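PDB 6NCW: beta-galacturonidase from Eisenbergiella tayi, which hydrolyses beta-linked galacturonic acid residues as a family 2 glycoside hydrolase, and may also act on beta-glucuronides. Local coordinates for residues 6-10 with 11-15; 187-190 with 191-194. All coordinates share one frame; numbering follows the deposited sequence.

Contact 1 of 2, residues 6-10 with 11-15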
loop_
_atom_site.group_PDB
_atom_site.type_symbol
_atom_site.label_atom_id
_atom_site.label_comp_id
_atom_site.label_asym_id
_atom_site.label_seq_id
_atom_site.Cartn_x
_atom_site.Cartn_y
_atom_site.Cartn_z
ATOM N N GLU A 6 11.313 18.971 -37.727
ATOM C CA GLU A 6 10.703 20.236 -38.136
ATOM C C GLU A 6 9.883 20.025 -39.401
ATOM O O GLU A 6 10.374 19.486 -40.398
ATOM C CB GLU A 6 11.755 21.325 -38.354
ATOM C CG GLU A 6 12.465 21.774 -37.068
ATOM C CD GLU A 6 11.524 22.375 -36.005
ATOM O OE1 GLU A 6 11.028 23.512 -36.189
ATOM O OE2 GLU A 6 11.287 21.709 -34.968
ATOM N N THR A 7 8.623 20.432 -39.350
ATOM C CA THR A 7 7.732 20.282 -40.487
ATOM C C THR A 7 7.741 21.493 -41.413
ATOM O O THR A 7 6.995 21.494 -42.397
ATOM C CB THR A 7 6.303 20.029 -40.005
ATOM O OG1 THR A 7 5.898 21.104 -39.155
ATOM C CG2 THR A 7 6.233 18.714 -39.238
ATOM N N HIS A 8 8.534 22.520 -41.107
ATOM C CA HIS A 8 8.598 23.732 -41.926
ATOM C C HIS A 8 9.961 24.380 -41.764
ATOM O O HIS A 8 10.423 24.567 -40.640
ATOM C CB HIS A 8 7.525 24.749 -41.532
ATOM C CG HIS A 8 6.130 24.296 -41.805
ATOM N ND1 HIS A 8 5.633 24.150 -43.081
ATOM C CD2 HIS A 8 5.125 23.948 -40.963
ATOM C CE1 HIS A 8 4.377 23.732 -43.015
ATOM N NE2 HIS A 8 4.044 23.608 -41.742
ATOM N N LYS A 9 10.596 24.720 -42.884
ATOM C CA LYS A 9 11.716 25.653 -42.887
ATOM C C LYS A 9 11.364 26.985 -43.529
ATOM O O LYS A 9 11.854 28.020 -43.076
ATOM C CB LYS A 9 12.937 25.061 -43.609
ATOM C CG LYS A 9 13.595 23.827 -42.944
ATOM C CD LYS A 9 13.522 23.854 -41.388
ATOM C CE LYS A 9 14.605 22.976 -40.721
ATOM N NZ LYS A 9 14.950 21.784 -41.561
ATOM N N ILE A 10 10.491 26.991 -44.537
ATOM C CA ILE A 10 10.111 28.240 -45.192
ATOM C C ILE A 10 8.986 28.934 -44.436
ATOM O O ILE A 10 9.096 30.111 -44.079
ATOM C CB ILE A 10 9.729 27.988 -46.667
ATOM C CG1 ILE A 10 10.965 27.622 -47.491
ATOM C CG2 ILE A 10 9.057 29.212 -47.264
ATOM C CD1 ILE A 10 10.645 27.224 -48.905
ATOM N N ARG A 11 7.882 28.236 -44.192
ATOM C CA ARG A 11 6.749 28.870 -43.532
ATOM C C ARG A 11 7.156 29.388 -42.154
ATOM O O ARG A 11 7.924 28.741 -41.437
ATOM C CB ARG A 11 5.584 27.886 -43.411
ATOM C CG ARG A 11 4.291 28.493 -42.866
ATOM C CD ARG A 11 3.217 27.417 -42.689
ATOM N NE ARG A 11 3.044 26.634 -43.907
ATOM C CZ ARG A 11 2.105 25.710 -44.083
ATOM N NH1 ARG A 11 1.240 25.434 -43.111
ATOM N NH2 ARG A 11 2.032 25.057 -45.235
ATOM N N LYS A 12 6.656 30.580 -41.806
ATOM C CA LYS A 12 6.891 31.168 -40.489
ATOM C C LYS A 12 5.903 30.557 -39.506
ATOM O O LYS A 12 4.684 30.729 -39.662
ATOM C CB LYS A 12 6.726 32.691 -40.501
ATOM C CG LYS A 12 7.042 33.391 -41.816
ATOM C CD LYS A 12 6.841 34.922 -41.706
ATOM C CE LYS A 12 6.840 35.613 -43.091
ATOM N NZ LYS A 12 5.558 35.438 -43.866
ATOM N N THR A 13 6.420 29.818 -38.524
ATOM C CA THR A 13 5.603 29.150 -37.523
ATOM C C THR A 13 6.207 29.382 -36.147
ATOM O O THR A 13 7.410 29.611 -36.008
ATOM C CB THR A 13 5.491 27.622 -37.766
ATOM O OG1 THR A 13 6.722 26.989 -37.402
ATOM C CG2 THR A 13 5.203 27.314 -39.217
ATOM N N ALA A 14 5.362 29.296 -35.124
ATOM C CA ALA A 14 5.815 29.427 -33.744
ATOM C C ALA A 14 4.850 28.680 -32.832
ATOM O O ALA A 14 3.632 28.777 -33.000
ATOM C CB ALA A 14 5.910 30.902 -33.331
ATOM N N GLU A 15 5.389 27.955 -31.856
ATOM C CA GLU A 15 4.548 27.194 -30.936
ATOM C C GLU A 15 3.944 28.130 -29.895
ATOM O O GLU A 15 4.668 28.822 -29.173
ATOM C CB GLU A 15 5.346 26.068 -30.254
ATOM C CG GLU A 15 4.430 24.983 -29.675
ATOM C CD GLU A 15 5.135 23.877 -28.869
ATOM O OE1 GLU A 15 6.323 23.579 -29.121
ATOM O OE2 GLU A 15 4.468 23.285 -27.975
#
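His-8 and Arg-11 come together across a sharp bend in the chain, with the aliphatic part of the arginine laid against the imidazole. The main apolar contact is a CH-pi one: Arg-11 CD sits over a ring face, 4.0 Å from the centroid of His-8 and only 13° off the ring normal. Nearer the backbone, Arg-11 CB lies beside the rim, 3.8 Å from His-8 ND1. The arginine leaves the backbone extended, CG anti to N, and bends at chi3 (-52°), which drops the guanidinium past the CE1 end of the imidazole. The ring and guanidinium planes end 31° apart. Thr-13 adds a second, slanting apolar touch through its methyl, with CG2 3.8 Å from His-8 CD2 and 4.1 Å from His-8 CG.

This bend leads the chain into strand 12-15, an outer strand of the four-stranded antiparallel sheet in the N-terminal part of the protein, where it pairs with strand 142-147. The loop ahead of it reaches the immunoglobulin-like beta-sandwich characteristic of family 2 glycoside hydrolases, so the His-8 and Arg-11 pair sits where these two beta regions meet.

Polar anchoring comes from outside the bend. Asp-246 takes hydrogen bonds from His-8 ND1 and Arg-11 N on OD1, and from the backbone N of Lys-9 and Ile-10 on OD2, so one carboxylate ties down both the turning backbone and the ring. Arg-11 makes salt bridges through NE to Asp-245 and through NH1 to Glu-145, while NH2 donates to the carbonyl of Leu-152. With all three nitrogens engaged, the buried guanidinium has its rotation fixed, and the acidic neighbours would be expected to stabilise its charge.

Contact 2 of 2, residues 187-190 with 191-194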
loop_
_atom_site.group_PDB
_atom_site.type_symbol
_atom_site.label_atom_id
_atom_site.label_comp_id
_atom_site.label_asym_id
_atom_site.label_seq_id
_atom_site.Cartn_x
_atom_site.Cartn_y
_atom_site.Cartn_z
ATOM N N GLU A 187 7.618 21.549 -55.879
ATOM C CA GLU A 187 8.784 20.692 -56.028
ATOM C C GLU A 187 8.892 19.745 -54.832
ATOM O O GLU A 187 8.883 20.189 -53.679
ATOM C CB GLU A 187 10.060 21.528 -56.157
ATOM C CG GLU A 187 11.310 20.669 -56.279
ATOM C CD GLU A 187 12.572 21.461 -56.580
ATOM O OE1 GLU A 187 13.578 20.834 -56.996
ATOM O OE2 GLU A 187 12.558 22.701 -56.394
ATOM N N VAL A 188 9.038 18.451 -55.110
ATOM C CA VAL A 188 8.939 17.398 -54.098
ATOM C C VAL A 188 10.245 16.617 -54.080
ATOM O O VAL A 188 10.663 16.068 -55.110
ATOM C CB VAL A 188 7.754 16.453 -54.363
ATOM C CG1 VAL A 188 7.740 15.322 -53.335
ATOM C CG2 VAL A 188 6.445 17.199 -54.345
ATOM N N GLU A 189 10.881 16.560 -52.913
ATOM C CA GLU A 189 12.079 15.760 -52.706
ATOM C C GLU A 189 11.866 14.797 -51.548
ATOM O O GLU A 189 11.211 15.140 -50.555
ATOM C CB GLU A 189 13.292 16.647 -52.437
ATOM C CG GLU A 189 13.533 17.674 -53.546
ATOM C CD GLU A 189 14.963 18.200 -53.589
ATOM O OE1 GLU A 189 15.382 18.694 -54.668
ATOM O OE2 GLU A 189 15.664 18.118 -52.552
ATOM N N ILE A 190 12.415 13.593 -51.679
ATOM C CA ILE A 190 12.345 12.573 -50.637
ATOM C C ILE A 190 13.773 12.230 -50.242
ATOM O O ILE A 190 14.516 11.634 -51.029
ATOM C CB ILE A 190 11.580 11.322 -51.094
ATOM C CG1 ILE A 190 10.183 11.701 -51.569
ATOM C CG2 ILE A 190 11.508 10.306 -49.963
ATOM C CD1 ILE A 190 9.424 10.550 -52.144
ATOM N N GLY A 191 14.156 12.602 -49.026
ATOM C CA GLY A 191 15.507 12.360 -48.557
ATOM C C GLY A 191 16.571 12.977 -49.439
ATOM O O GLY A 191 17.615 12.356 -49.673
ATOM N N LYS A 192 16.325 14.185 -49.945
ATOM C CA LYS A 192 17.214 14.914 -50.847
ATOM C C LYS A 192 17.325 14.287 -52.240
ATOM O O LYS A 192 18.078 14.805 -53.068
ATOM C CB LYS A 192 18.630 15.082 -50.270
ATOM C CG LYS A 192 18.688 15.927 -49.005
ATOM C CD LYS A 192 17.962 17.259 -49.190
ATOM C CE LYS A 192 18.786 18.413 -48.634
ATOM N NZ LYS A 192 19.426 18.055 -47.335
ATOM N N ASN A 193 16.610 13.203 -52.536
ATOM C CA ASN A 193 16.497 12.758 -53.917
ATOM C C ASN A 193 15.413 13.558 -54.624
ATOM O O ASN A 193 14.387 13.899 -54.032
ATOM C CB ASN A 193 16.182 11.264 -53.983
ATOM C CG ASN A 193 17.227 10.429 -53.285
ATOM O OD1 ASN A 193 17.293 10.405 -52.056
ATOM N ND2 ASN A 193 18.056 9.739 -54.061
ATOM N N SER A 194 15.654 13.886 -55.889
ATOM C CA SER A 194 14.629 14.548 -56.677
ATOM C C SER A 194 13.481 13.584 -56.928
ATOM O O SER A 194 13.693 12.387 -57.140
ATOM C CB SER A 194 15.216 15.036 -57.999
ATOM O OG SER A 194 16.383 15.788 -57.742
#
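Glu-189 reaches across to the returning strand opposite Ser-194, its side chain running over the end of the hairpin. At the root, Glu-189 CA makes a CA-H...O contact of 3.2 Å with Asn-193 O. Glu-189 CB lies 3.4 Å from that same carbonyl oxygen. CG is a little farther from it, set beside the backbone N and anti to the carbonyl carbon (chi1 -56°). Beyond CG the chain is extended, which sends the carboxylate across toward the turn. There Glu-189 OE2 comes within 3.9 Å of Lys-192 CA, with the lysine CD slightly farther off, a loose packing contact. Glu-189 OE1 is turned toward Ser-194, 4.3 Å from its OG and too far for a hydrogen bond. The lysine chain is bent along its length, and its NZ remains 6.4 Å from Glu-189 OE2, too far for a salt bridge.

The backbone beneath is a tight beta hairpin joining strands 182-190 and 193-202 in the immunoglobulin-like beta-sandwich, closed by a type I' turn with Gly-191 and Lys-192 at its corners. Both corner residues have positive phi, which Gly-191, having no CB to crowd Ile-190 O, adopts readily.

Ile-190 and Asn-193 form the hydrogen-bonded pair at the base of the turn. Ile-190 N donates to Asn-193 O at 3.1 Å, lying in the carbonyl plane. In return Asn-193 N donates to Ile-190 O at 3.0 Å, but from 59° above the plane of that carbonyl. Glu-189 and Ser-194 form the adjacent non-hydrogen-bonded pair, their side chains on the opposite face of the sheet from those of Ile-190 and Asn-193. On the latter face, the buried Ile-190 packs against Tyr-231, Ile-233, Phe-195 and Trp-219, and Asn-193 also touches Trp-219.

From the N terminus, the chain first bends at contact 1, where residues 6-10 lead through Arg-11 into strand 12-15 in the N-terminal antiparallel sheet. Contact 2 comes much later, at the tight turn where strand 182-190 folds back into strand 193-202. The two are in series, neither nested nor crossed, and their centres are about 18 Å apart with nearest atoms about 8 Å apart. The immunoglobulin-like beta-sandwich relates them: contact 1 is pinned to the start of strand 245-251 and thereby joins the N-terminal sheet to the sandwich, whereas contact 2 connects neighbouring strands within it. Strand 227-238 pairs with both 182-190 and 245-251, bridging the two places.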